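Local coordinates for protein putative aldehyde dehydrogenase (Burkholderia cenocepacia, PDB 4YWE) that probably oxidises aldehydes with NAD or NADP as electron acceptor, at residues 149-154 / 174-179; 112-117 / 162-167; 309-314 / 373-378; 263-268 / 276-281; 140-145 / 482-487. All blocks are in the same frame, centred on the assembly; numbering follows the deposited sequence.

Contact 1. Residues 149-154 / 174-179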
# COMPACT_ATOMS: atom_id res chain seq x y z
N GLY A 149 7.21 -15.65 15.19
CA GLY A 149 8.11 -16.12 16.23
C GLY A 149 9.00 -17.22 15.71
O GLY A 149 10.03 -16.96 15.09
N VAL A 150 8.60 -18.46 15.94
CA VAL A 150 9.30 -19.61 15.39
C VAL A 150 8.49 -20.20 14.24
O VAL A 150 7.33 -20.56 14.42
CB VAL A 150 9.58 -20.67 16.46
CG1 VAL A 150 10.21 -21.91 15.83
CG2 VAL A 150 10.49 -20.10 17.55
N THR A 151 9.10 -20.27 13.06
CA THR A 151 8.43 -20.82 11.89
C THR A 151 8.97 -22.19 11.53
O THR A 151 10.19 -22.40 11.51
CB THR A 151 8.56 -19.89 10.67
OG1 THR A 151 9.95 -19.61 10.43
CG2 THR A 151 7.82 -18.58 10.91
N GLY A 152 8.07 -23.12 11.25
CA GLY A 152 8.45 -24.45 10.81
C GLY A 152 8.41 -24.56 9.30
O GLY A 152 7.51 -24.01 8.65
N HIS A 153 9.38 -25.26 8.72
CA HIS A 153 9.50 -25.34 7.28
C HIS A 153 9.66 -26.77 6.79
O HIS A 153 10.63 -27.45 7.12
CB HIS A 153 10.69 -24.50 6.80
CG HIS A 153 10.62 -23.06 7.22
ND1 HIS A 153 10.16 -22.06 6.39
CD2 HIS A 153 10.95 -22.46 8.39
CE1 HIS A 153 10.21 -20.91 7.03
NE2 HIS A 153 10.69 -21.12 8.24
N ILE A 154 8.68 -27.24 6.02
CA ILE A 154 8.76 -28.56 5.40
C ILE A 154 9.18 -28.39 3.94
O ILE A 154 8.42 -27.86 3.13
CB ILE A 154 7.43 -29.32 5.51
CG1 ILE A 154 6.93 -29.33 6.96
CG2 ILE A 154 7.59 -30.74 4.98
CD1 ILE A 154 7.87 -30.02 7.92
N ALA A 174 11.30 -11.52 7.63
CA ALA A 174 10.18 -11.09 8.44
C ALA A 174 10.54 -11.01 9.92
O ALA A 174 9.83 -10.41 10.72
CB ALA A 174 8.99 -12.02 8.24
N GLY A 175 11.66 -11.64 10.29
CA GLY A 175 12.15 -11.58 11.65
C GLY A 175 11.90 -12.83 12.47
O GLY A 175 12.06 -12.83 13.70
N ASN A 176 11.52 -13.91 11.80
CA ASN A 176 11.26 -15.18 12.47
C ASN A 176 12.53 -16.00 12.64
O ASN A 176 13.51 -15.81 11.92
CB ASN A 176 10.23 -16.00 11.69
CG ASN A 176 8.91 -15.26 11.51
OD1 ASN A 176 8.05 -15.29 12.38
ND2 ASN A 176 8.76 -14.62 10.36
N ALA A 177 12.52 -16.91 13.62
CA ALA A 177 13.56 -17.92 13.75
C ALA A 177 13.03 -19.21 13.14
O ALA A 177 11.85 -19.54 13.29
CB ALA A 177 13.95 -18.11 15.20
N CYS A 178 13.89 -19.95 12.45
CA CYS A 178 13.42 -21.03 11.59
C CYS A 178 13.82 -22.43 12.04
O CYS A 178 14.95 -22.66 12.48
CB CYS A 178 13.92 -20.81 10.16
SG CYS A 178 13.46 -19.20 9.47
N VAL A 179 12.88 -23.36 11.92
CA VAL A 179 13.14 -24.78 12.13
C VAL A 179 12.79 -25.51 10.84
O VAL A 179 11.64 -25.46 10.39
CB VAL A 179 12.35 -25.35 13.31
CG1 VAL A 179 12.63 -26.84 13.47
CG2 VAL A 179 12.70 -24.60 14.59
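V150-G152 and A177-V179 form the parallel ladder of a beta-alpha-beta unit whose connecting element is helix 160-174, in what is probably the Rossmann-like half of this family's fold. The geometric evidence is a 32° angle between the short strand segments' axes and four backbone bonds in relay: A177 N to G149 O, T151 N to A177 O and V179 N to T151 O, each 2.9 Å, then the more bent H153 N to V179 O at 2.8 Å. N176 starts the ladder with its side chain, OD1 taking G149 N (3.0 Å) in the carbonyl plane, while ND2 is held by A171 O and F476 O. The T151 and N176 side chains cross at about a right angle, T151 CG2 lying 3.5 Å from N176 CG. With T151 chi1 at 54°, OG1 stands between backbone N and carbonyl carbon, where it bonds H153 NE2 (2.8 Å). C178 SG lies oblique to the H153 ring, 4.5 Å from its centroid. On the face with V150 and V179, apolar contact replaces this chemistry, and helix 48-63 lies against both valines. Since S167 OG holds H153 ND1, both nitrogens of the buried imidazole are engaged, which probably fixes the ring's rotation.

Contact 2. Residues 112-117 / 162-167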
# COMPACT_ATOMS: atom_id res chain seq x y z
N ALA A 112 21.40 -20.12 -8.33
CA ALA A 112 21.30 -18.72 -8.70
C ALA A 112 19.98 -18.14 -8.20
O ALA A 112 19.92 -16.99 -7.76
CB ALA A 112 21.43 -18.54 -10.21
N ALA A 113 18.93 -18.94 -8.28
CA ALA A 113 17.62 -18.55 -7.78
C ALA A 113 17.65 -18.40 -6.26
O ALA A 113 17.05 -17.48 -5.70
CB ALA A 113 16.56 -19.56 -8.19
N LEU A 114 18.36 -19.31 -5.61
CA LEU A 114 18.54 -19.27 -4.16
C LEU A 114 19.19 -17.96 -3.73
O LEU A 114 18.77 -17.34 -2.75
CB LEU A 114 19.39 -20.45 -3.69
CG LEU A 114 19.77 -20.46 -2.21
CD1 LEU A 114 18.52 -20.49 -1.34
CD2 LEU A 114 20.67 -21.64 -1.89
N ALA A 115 20.21 -17.54 -4.47
CA ALA A 115 20.89 -16.28 -4.19
C ALA A 115 19.97 -15.09 -4.46
O ALA A 115 20.06 -14.06 -3.79
CB ALA A 115 22.16 -16.17 -5.02
N ARG A 116 19.10 -15.23 -5.45
CA ARG A 116 18.18 -14.17 -5.83
C ARG A 116 17.11 -13.98 -4.75
O ARG A 116 16.72 -12.86 -4.44
CB ARG A 116 17.54 -14.46 -7.19
CG ARG A 116 16.51 -13.43 -7.63
CD ARG A 116 17.04 -12.00 -7.56
NE ARG A 116 16.01 -11.03 -7.90
CZ ARG A 116 16.02 -9.75 -7.51
NH1 ARG A 116 17.01 -9.30 -6.76
NH2 ARG A 116 15.04 -8.94 -7.87
N TYR A 117 16.65 -15.09 -4.18
CA TYR A 117 15.69 -15.04 -3.08
C TYR A 117 16.25 -14.23 -1.91
O TYR A 117 15.58 -13.34 -1.38
CB TYR A 117 15.33 -16.45 -2.61
CG TYR A 117 14.22 -17.10 -3.41
CD1 TYR A 117 12.97 -16.50 -3.50
CD2 TYR A 117 14.42 -18.31 -4.05
CE1 TYR A 117 11.96 -17.09 -4.23
CE2 TYR A 117 13.41 -18.91 -4.77
CZ TYR A 117 12.18 -18.30 -4.86
OH TYR A 117 11.17 -18.89 -5.58
N GLN A 162 15.75 -23.93 -3.93
CA GLN A 162 14.80 -22.91 -4.36
C GLN A 162 13.67 -22.71 -3.35
O GLN A 162 13.32 -21.58 -3.03
CB GLN A 162 14.21 -23.26 -5.73
CG GLN A 162 15.16 -23.06 -6.89
CD GLN A 162 14.49 -22.38 -8.07
OE1 GLN A 162 13.74 -21.41 -7.89
NE2 GLN A 162 14.75 -22.87 -9.27
N ILE A 163 13.12 -23.81 -2.86
CA ILE A 163 12.01 -23.76 -1.93
C ILE A 163 12.50 -23.33 -0.54
O ILE A 163 11.79 -22.63 0.18
CB ILE A 163 11.27 -25.10 -1.90
CG1 ILE A 163 10.70 -25.40 -3.29
CG2 ILE A 163 10.16 -25.09 -0.87
CD1 ILE A 163 10.23 -26.81 -3.49
N PHE A 164 13.71 -23.74 -0.19
CA PHE A 164 14.35 -23.26 1.03
C PHE A 164 14.49 -21.75 0.97
O PHE A 164 14.20 -21.04 1.93
CB PHE A 164 15.72 -23.91 1.22
CG PHE A 164 16.43 -23.50 2.49
CD1 PHE A 164 17.27 -22.40 2.50
CD2 PHE A 164 16.27 -24.22 3.66
CE1 PHE A 164 17.93 -22.02 3.65
CE2 PHE A 164 16.92 -23.85 4.82
CZ PHE A 164 17.76 -22.74 4.81
N GLY A 165 14.91 -21.25 -0.19
CA GLY A 165 15.13 -19.83 -0.39
C GLY A 165 13.88 -18.98 -0.28
O GLY A 165 13.91 -17.90 0.30
N ARG A 166 12.77 -19.46 -0.84
CA ARG A 166 11.53 -18.70 -0.81
C ARG A 166 10.89 -18.76 0.57
O ARG A 166 10.28 -17.79 1.02
CB ARG A 166 10.55 -19.20 -1.88
CG ARG A 166 9.86 -20.52 -1.56
CD ARG A 166 8.85 -20.90 -2.64
NE ARG A 166 8.13 -22.12 -2.29
CZ ARG A 166 7.46 -22.86 -3.15
NH1 ARG A 166 7.42 -22.52 -4.43
NH2 ARG A 166 6.83 -23.96 -2.74
N SER A 167 11.04 -19.89 1.26
CA SER A 167 10.37 -20.10 2.54
C SER A 167 11.18 -19.52 3.69
O SER A 167 10.68 -18.66 4.43
CB SER A 167 10.14 -21.60 2.77
OG SER A 167 9.32 -21.81 3.91
O HOH W 1 11.51 -20.68 -7.20
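L114 and Y117 of helix 104-124 straddle G165 of helix 160-174 in a parallel helix pair, the segment axes 3° apart and 8.4 Å at closest approach. The tight part centres on this glycine, whose lack of a side chain lets L114 CD1 come to 3.6 Å from G165 CA and Y117 CB to 3.5 Å from G165 O. Y117 extends the contact: its chi1 of -84° swings the ring over the R166 backbone, R166 N standing above the ring centre, and R166 CB makes a CH-pi contact 3.8 Å from the Y117 centroid. Beyond CB the R166 chain extends to T233 OG1, which NH2 bonds, and its side chain comes within about 4 Å of that of E256, the predicted active-site residue. The looser side is that of the partly exposed Q162. Its chain bends at chi2 (-136°) so that the amide lies against the A113 methyl, with OE1 3.4 Å from A113 CB, while NE2 is bonded to D110. A water sits between Q162 OE1 and Y117 OH, although both modelled distances are too short for the bridge to be more than doubtful. Back on the tight side, Y117 CE2 lies 3.2 Å from Q162 O.

Contact 3. Residues 309-314 / 373-378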
# COMPACT_ATOMS: atom_id res chain seq x y z
N ARG A 309 4.64 -31.13 -34.04
CA ARG A 309 5.84 -30.38 -33.67
C ARG A 309 6.29 -30.74 -32.26
O ARG A 309 7.48 -30.78 -31.97
CB ARG A 309 5.60 -28.88 -33.80
CG ARG A 309 5.28 -28.42 -35.21
CD ARG A 309 5.03 -26.92 -35.29
NE ARG A 309 6.22 -26.14 -34.99
CZ ARG A 309 6.36 -24.85 -35.26
NH1 ARG A 309 5.38 -24.19 -35.86
NH2 ARG A 309 7.48 -24.22 -34.95
N LEU A 310 5.32 -31.01 -31.39
CA LEU A 310 5.63 -31.46 -30.03
C LEU A 310 6.20 -32.87 -30.08
O LEU A 310 7.08 -33.23 -29.30
CB LEU A 310 4.38 -31.42 -29.14
CG LEU A 310 3.91 -30.05 -28.65
CD1 LEU A 310 2.54 -30.16 -27.99
CD2 LEU A 310 4.91 -29.44 -27.69
N ALA A 311 5.69 -33.68 -31.01
CA ALA A 311 6.15 -35.05 -31.18
C ALA A 311 7.61 -35.08 -31.65
O ALA A 311 8.43 -35.82 -31.10
CB ALA A 311 5.26 -35.79 -32.17
N THR A 312 7.92 -34.29 -32.67
CA THR A 312 9.28 -34.20 -33.18
C THR A 312 10.24 -33.72 -32.10
O THR A 312 11.35 -34.23 -31.97
CB THR A 312 9.36 -33.25 -34.40
OG1 THR A 312 8.49 -33.71 -35.43
CG2 THR A 312 10.78 -33.19 -34.93
N ALA A 313 9.79 -32.75 -31.31
CA ALA A 313 10.60 -32.21 -30.22
C ALA A 313 10.87 -33.25 -29.14
O ALA A 313 11.99 -33.36 -28.63
CB ALA A 313 9.93 -30.98 -29.62
N PHE A 314 9.84 -34.02 -28.80
CA PHE A 314 9.97 -35.04 -27.76
C PHE A 314 10.88 -36.19 -28.18
O PHE A 314 11.57 -36.78 -27.35
CB PHE A 314 8.59 -35.57 -27.36
CG PHE A 314 8.00 -34.89 -26.16
CD1 PHE A 314 7.59 -33.56 -26.24
CD2 PHE A 314 7.85 -35.56 -24.96
CE1 PHE A 314 7.05 -32.93 -25.14
CE2 PHE A 314 7.31 -34.93 -23.86
CZ PHE A 314 6.91 -33.61 -23.95
N PRO A 373 10.87 -38.51 -21.30
CA PRO A 373 9.68 -37.66 -21.43
C PRO A 373 8.69 -38.24 -22.42
O PRO A 373 9.10 -38.72 -23.48
CB PRO A 373 10.25 -36.33 -21.92
CG PRO A 373 11.66 -36.33 -21.45
CD PRO A 373 12.11 -37.76 -21.56
N ALA A 374 7.40 -38.20 -22.09
CA ALA A 374 6.39 -38.83 -22.93
C ALA A 374 5.31 -37.84 -23.34
O ALA A 374 4.81 -37.06 -22.53
CB ALA A 374 5.77 -40.01 -22.20
N LEU A 375 4.95 -37.88 -24.62
CA LEU A 375 3.88 -37.05 -25.15
C LEU A 375 2.69 -37.90 -25.56
O LEU A 375 2.78 -38.70 -26.49
CB LEU A 375 4.36 -36.23 -26.35
CG LEU A 375 3.27 -35.47 -27.10
CD1 LEU A 375 2.69 -34.35 -26.25
CD2 LEU A 375 3.81 -34.92 -28.41
N LEU A 376 1.57 -37.74 -24.85
CA LEU A 376 0.36 -38.48 -25.17
C LEU A 376 -0.71 -37.54 -25.72
O LEU A 376 -0.81 -36.39 -25.31
CB LEU A 376 -0.16 -39.23 -23.94
CG LEU A 376 0.65 -40.45 -23.50
CD1 LEU A 376 1.83 -40.04 -22.62
CD2 LEU A 376 -0.23 -41.46 -22.80
N ARG A 377 -1.51 -38.05 -26.66
CA ARG A 377 -2.49 -37.23 -27.35
C ARG A 377 -3.90 -37.77 -27.19
O ARG A 377 -4.10 -38.91 -26.78
CB ARG A 377 -2.15 -37.15 -28.84
CG ARG A 377 -2.03 -38.51 -29.52
CD ARG A 377 -2.02 -38.36 -31.03
NE ARG A 377 -3.23 -37.71 -31.51
CZ ARG A 377 -3.31 -37.04 -32.65
NH1 ARG A 377 -2.24 -36.92 -33.43
NH2 ARG A 377 -4.45 -36.47 -33.01
N ASP A 378 -4.88 -36.92 -27.51
CA ASP A 378 -6.30 -37.28 -27.46
C ASP A 378 -6.70 -37.76 -26.07
O ASP A 378 -7.56 -38.63 -25.92
CB ASP A 378 -6.61 -38.36 -28.50
CG ASP A 378 -6.17 -37.97 -29.90
OD1 ASP A 378 -6.40 -36.81 -30.29
OD2 ASP A 378 -5.58 -38.82 -30.60
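L310, A311 and F314, on one side of helix 303-315, pack on strand 374-376 and the proline before it, the segment axes nearly antiparallel (160°) and 8.8 Å apart. In sequence order L310 comes first: its CB touches L375 CD2 at 3.6 Å. A311 continues the same footprint, since L375 CD2 also rests 3.4 Å from A311 N and more distantly against A311 CB. One branch of L375 thus touches two successive helix residues, and it gets there because CG lies opposite the backbone N (chi1 172°), stretching the leucine out toward the helix. One turn on from L310, F314 supplies the aromatic part. L375 CB sits over one face of its ring, 3.9 Å from the centroid and offset toward the rim, a CH-pi contact with the two side chains crossing at about a right angle. At the ring edge, near its plane, P373 O approaches F314 CD2 at 3.7 Å, while F314 CE2 meets P373 CB at 3.8 Å. The ring's shortest approach to the strand segment is F314 CE2 to A374 O, 3.5 Å. The carbon contacts of L310, A311 and F314 mark this as largely apolar helix-on-sheet packing. Helix 271-283 also packs here, L275 and L278 against L310 and I282 against F314. Strand 374-376 lies between strands 354-360 and 394-400, whose A356 and L395 also touch F314.

Contact 4. Residues 263-268 / 276-281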
# COMPACT_ATOMS: atom_id res chain seq x y z
N GLN A 263 -1.34 -25.62 -20.39
CA GLN A 263 -0.88 -24.67 -21.40
C GLN A 263 -1.98 -24.51 -22.44
O GLN A 263 -2.37 -25.48 -23.08
CB GLN A 263 0.41 -25.16 -22.06
CG GLN A 263 1.58 -25.34 -21.10
CD GLN A 263 2.49 -24.14 -21.05
OE1 GLN A 263 2.06 -23.01 -21.28
NE2 GLN A 263 3.77 -24.37 -20.76
N ILE A 264 -2.48 -23.29 -22.60
CA ILE A 264 -3.58 -23.04 -23.52
C ILE A 264 -3.08 -22.36 -24.79
O ILE A 264 -2.61 -21.22 -24.76
CB ILE A 264 -4.68 -22.19 -22.85
CG1 ILE A 264 -5.07 -22.80 -21.50
CG2 ILE A 264 -5.90 -22.08 -23.76
CD1 ILE A 264 -5.98 -21.91 -20.67
N VAL A 265 -3.18 -23.07 -25.92
CA VAL A 265 -2.68 -22.56 -27.19
C VAL A 265 -3.80 -22.32 -28.19
O VAL A 265 -4.59 -23.23 -28.48
CB VAL A 265 -1.62 -23.51 -27.78
CG1 VAL A 265 -1.01 -22.90 -29.03
CG2 VAL A 265 -0.55 -23.83 -26.76
N PHE A 266 -3.87 -21.11 -28.73
CA PHE A 266 -4.86 -20.77 -29.75
C PHE A 266 -4.25 -20.77 -31.14
O PHE A 266 -3.03 -20.79 -31.29
CB PHE A 266 -5.48 -19.40 -29.45
CG PHE A 266 -6.41 -19.41 -28.27
CD1 PHE A 266 -5.91 -19.32 -26.98
CD2 PHE A 266 -7.78 -19.50 -28.45
CE1 PHE A 266 -6.75 -19.33 -25.90
CE2 PHE A 266 -8.63 -19.50 -27.37
CZ PHE A 266 -8.12 -19.42 -26.09
N ALA A 267 -5.11 -20.75 -32.16
CA ALA A 267 -4.67 -20.84 -33.55
C ALA A 267 -3.83 -19.64 -33.98
O ALA A 267 -3.06 -19.73 -34.94
CB ALA A 267 -5.88 -20.99 -34.47
N ASP A 268 -3.98 -18.52 -33.29
CA ASP A 268 -3.26 -17.30 -33.66
C ASP A 268 -1.98 -17.12 -32.86
O ASP A 268 -1.38 -16.05 -32.87
CB ASP A 268 -4.17 -16.08 -33.46
CG ASP A 268 -4.45 -15.79 -32.00
OD1 ASP A 268 -4.37 -16.72 -31.17
OD2 ASP A 268 -4.76 -14.62 -31.68
N PRO A 276 9.29 -24.32 -27.72
CA PRO A 276 10.32 -24.70 -26.75
C PRO A 276 9.87 -24.52 -25.30
O PRO A 276 10.30 -25.29 -24.44
CB PRO A 276 11.48 -23.75 -27.08
CG PRO A 276 10.82 -22.56 -27.67
CD PRO A 276 9.66 -23.09 -28.46
N VAL A 277 9.02 -23.54 -25.05
CA VAL A 277 8.53 -23.28 -23.71
C VAL A 277 7.57 -24.39 -23.28
O VAL A 277 7.56 -24.80 -22.12
CB VAL A 277 7.85 -21.90 -23.61
CG1 VAL A 277 7.43 -21.62 -22.17
CG2 VAL A 277 8.79 -20.82 -24.11
N LEU A 278 6.76 -24.88 -24.22
CA LEU A 278 5.85 -25.98 -23.95
C LEU A 278 6.61 -27.23 -23.51
O LEU A 278 6.14 -28.00 -22.68
CB LEU A 278 5.00 -26.31 -25.18
CG LEU A 278 3.99 -25.26 -25.65
CD1 LEU A 278 3.27 -25.74 -26.91
CD2 LEU A 278 2.99 -24.95 -24.55
N VAL A 279 7.80 -27.41 -24.07
CA VAL A 279 8.61 -28.60 -23.81
C VAL A 279 9.30 -28.49 -22.45
O VAL A 279 9.16 -29.36 -21.60
CB VAL A 279 9.63 -28.83 -24.93
CG1 VAL A 279 10.58 -29.96 -24.56
CG2 VAL A 279 8.92 -29.13 -26.25
N SER A 280 10.06 -27.41 -22.26
CA SER A 280 10.84 -27.24 -21.04
C SER A 280 9.96 -27.15 -19.79
O SER A 280 10.40 -27.47 -18.70
CB SER A 280 11.73 -26.00 -21.14
OG SER A 280 10.96 -24.83 -21.36
N ALA A 281 8.71 -26.72 -19.97
CA ALA A 281 7.79 -26.58 -18.85
C ALA A 281 7.42 -27.93 -18.23
O ALA A 281 6.95 -27.99 -17.10
CB ALA A 281 6.54 -25.84 -19.28
O HOH W 2 4.13 -27.57 -20.92
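Q263 lies with its aliphatic chain along the tip of L278, which overlaps it from CB to the amide. This joins strand 261-265 to helix 271-283, the first two elements of a beta-alpha-beta unit that returns through strand 293-299. The helix runs back nearly antiparallel to the strand (162°), with 10.7 Å between the segment axes, a spacing that long side chains have to bridge. L278 CD2 does so, at 3.6 Å from Q263 CB, 3.7 Å from Q263 CG and 3.6 Å from Q263 CD. The leucine's chi2 of 178° sets CD1 anti to CA, leaving CD2 as the branch that lies on Q263. Its other methyl, CD1, touches V265 CG2 more loosely at 4.3 Å, two residues along the same side of the strand. Q263 is bent at chi2 (-96°), and that turn sends its amide toward the next helical turn, where NE2 meets the A281 methyl CB at 3.5 Å. At the other end of the amide W422 NE1 bonds OE1, so this buried group is probably well fixed in rotation. W422 also packs on V265 and L278, adding an aromatic wall from strand 418-422. A water also links the segments, accepting from Q263 NE2 at 3.2 Å and donating to L278 O at 2.7 Å.

Contact 5. Residues 140-145 / 482-487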
# COMPACT_ATOMS: atom_id res chain seq x y z
N THR A 140 -5.14 7.81 18.05
CA THR A 140 -4.16 7.49 17.03
C THR A 140 -4.03 5.97 16.92
O THR A 140 -3.69 5.29 17.89
CB THR A 140 -2.78 8.10 17.33
OG1 THR A 140 -2.85 9.53 17.21
CG2 THR A 140 -1.74 7.58 16.35
N VAL A 141 -4.32 5.45 15.73
CA VAL A 141 -4.29 4.01 15.51
C VAL A 141 -3.16 3.64 14.57
O VAL A 141 -3.07 4.17 13.46
CB VAL A 141 -5.64 3.51 14.97
CG1 VAL A 141 -5.56 2.03 14.62
CG2 VAL A 141 -6.75 3.77 15.99
N LEU A 142 -2.29 2.75 15.01
CA LEU A 142 -1.21 2.25 14.16
C LEU A 142 -1.20 0.73 14.15
O LEU A 142 -1.66 0.08 15.09
CB LEU A 142 0.15 2.78 14.62
CG LEU A 142 0.69 2.38 16.00
CD1 LEU A 142 2.21 2.47 16.01
CD2 LEU A 142 0.11 3.26 17.10
N THR A 143 -0.69 0.16 13.06
CA THR A 143 -0.57 -1.29 12.95
C THR A 143 0.88 -1.67 12.69
O THR A 143 1.60 -0.97 11.98
CB THR A 143 -1.45 -1.85 11.82
OG1 THR A 143 -0.94 -1.44 10.55
CG2 THR A 143 -2.89 -1.37 11.97
N VAL A 144 1.30 -2.78 13.28
CA VAL A 144 2.66 -3.27 13.09
C VAL A 144 2.62 -4.73 12.66
O VAL A 144 1.84 -5.52 13.19
CB VAL A 144 3.50 -3.10 14.38
CG1 VAL A 144 3.85 -1.63 14.58
CG2 VAL A 144 2.75 -3.64 15.58
N ARG A 145 3.46 -5.08 11.69
CA ARG A 145 3.52 -6.45 11.20
C ARG A 145 4.68 -7.18 11.85
O ARG A 145 5.83 -7.03 11.45
CB ARG A 145 3.63 -6.46 9.67
CG ARG A 145 2.45 -5.77 9.00
CD ARG A 145 2.50 -5.85 7.49
NE ARG A 145 1.39 -5.10 6.89
CZ ARG A 145 0.16 -5.58 6.75
NH1 ARG A 145 -0.13 -6.81 7.15
NH2 ARG A 145 -0.78 -4.82 6.20
N ILE A 482 -2.63 -1.16 17.34
CA ILE A 482 -2.44 -0.40 18.57
C ILE A 482 -3.29 0.87 18.54
O ILE A 482 -3.06 1.76 17.73
CB ILE A 482 -0.96 -0.06 18.79
CG1 ILE A 482 -0.12 -1.35 18.80
CG2 ILE A 482 -0.77 0.73 20.07
CD1 ILE A 482 1.37 -1.11 18.84
N ALA A 483 -4.27 0.94 19.44
CA ALA A 483 -5.16 2.09 19.50
C ALA A 483 -4.85 2.97 20.70
O ALA A 483 -5.07 2.58 21.85
CB ALA A 483 -6.61 1.63 19.55
N ILE A 484 -4.34 4.17 20.43
CA ILE A 484 -3.94 5.09 21.49
C ILE A 484 -5.00 6.18 21.70
O ILE A 484 -5.25 6.98 20.81
CB ILE A 484 -2.58 5.74 21.19
CG1 ILE A 484 -1.57 4.68 20.74
CG2 ILE A 484 -2.08 6.50 22.40
CD1 ILE A 484 -0.29 5.26 20.18
N ARG A 485 -5.60 6.19 22.89
CA ARG A 485 -6.50 7.27 23.27
C ARG A 485 -5.71 8.36 23.99
O ARG A 485 -5.26 8.15 25.12
CB ARG A 485 -7.64 6.75 24.15
CG ARG A 485 -8.66 7.81 24.53
CD ARG A 485 -9.75 7.23 25.41
NE ARG A 485 -10.74 8.23 25.79
CZ ARG A 485 -10.63 9.03 26.85
NH1 ARG A 485 -9.56 8.95 27.63
NH2 ARG A 485 -11.57 9.92 27.11
N HIS A 486 -5.55 9.50 23.35
CA HIS A 486 -4.70 10.56 23.89
C HIS A 486 -5.42 11.90 24.00
O HIS A 486 -4.94 12.82 24.66
CB HIS A 486 -3.44 10.72 23.02
CG HIS A 486 -3.73 10.82 21.55
ND1 HIS A 486 -4.38 11.89 20.99
CD2 HIS A 486 -3.45 9.97 20.53
CE1 HIS A 486 -4.49 11.70 19.69
NE2 HIS A 486 -3.93 10.55 19.38
N GLY A 487 -6.58 12.01 23.36
CA GLY A 487 -7.34 13.25 23.39
C GLY A 487 -6.85 14.26 22.38
O GLY A 487 -7.27 15.42 22.38
OXT GLY A 487 -6.00 13.96 21.54
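The H486 imidazole meets T140 with its edge: OG1 lies near the ring plane, 2.6 Å from NE2, and neither segment stacks a residue on a ring face. The other ring nitrogen, ND1, donates to OXT of the terminal G487 at 2.7 Å, with the acceptor close to the ring plane, so the imidazole is held at both nitrogens between a strand residue and the chain terminus. H486 chi1 of 49° sets CG between backbone N and carbonyl carbon and turns the ring back to T140. Away from the ring the segments form an antiparallel ladder. T140 and I484 are a hydrogen-bonded pair, T140 N to I484 O and I484 N to T140 O both 2.9 Å. L142 and I482 are a second, with I482 N reaching L142 O at 2.7 Å and L142 N reaching I482 O at 3.0 Å, and V141 opposite A483 is the non-hydrogen-bonded pair between them. On the face of T140, L142, I482 and I484, L142 CD2 wedges between I482 CB (3.9 Å) and I484 CD1 (3.7 Å). This projecting beta arm fits the oligomerisation element known in the family. Strand 130-133 pairs with 139-155 in the same sheet, residues I482-I484 add a parallel strand of the third subunit, M430 of the second subunit packs on T140 and H486, and T132 of the fourth subunit touches L142 and V144.

In the fold
Contacts 1 and 5 use different ends of strand 139-155: 1 is a parallel ladder inside the subunit, 5 an antiparallel one about 38 Å from the chain centre, touched by the other three subunits of the tetramer. Contact 2, about 10 Å from the centre, shares helix 160-174 with the unit of contact 1, and the two meet through a polar pair. Contacts 3 and 4 lie on the sheet that holds strands 261-265 and 374-376, buried yet about 26 and 22 Å from the chain centre; their helices pack together, A313 against V279. Backbone bonds dominate 1 and 5; contacts 2, 3 and 4 rest on side-chain packing, with Q162, R166 and Q263 finding polar partners outside the segments.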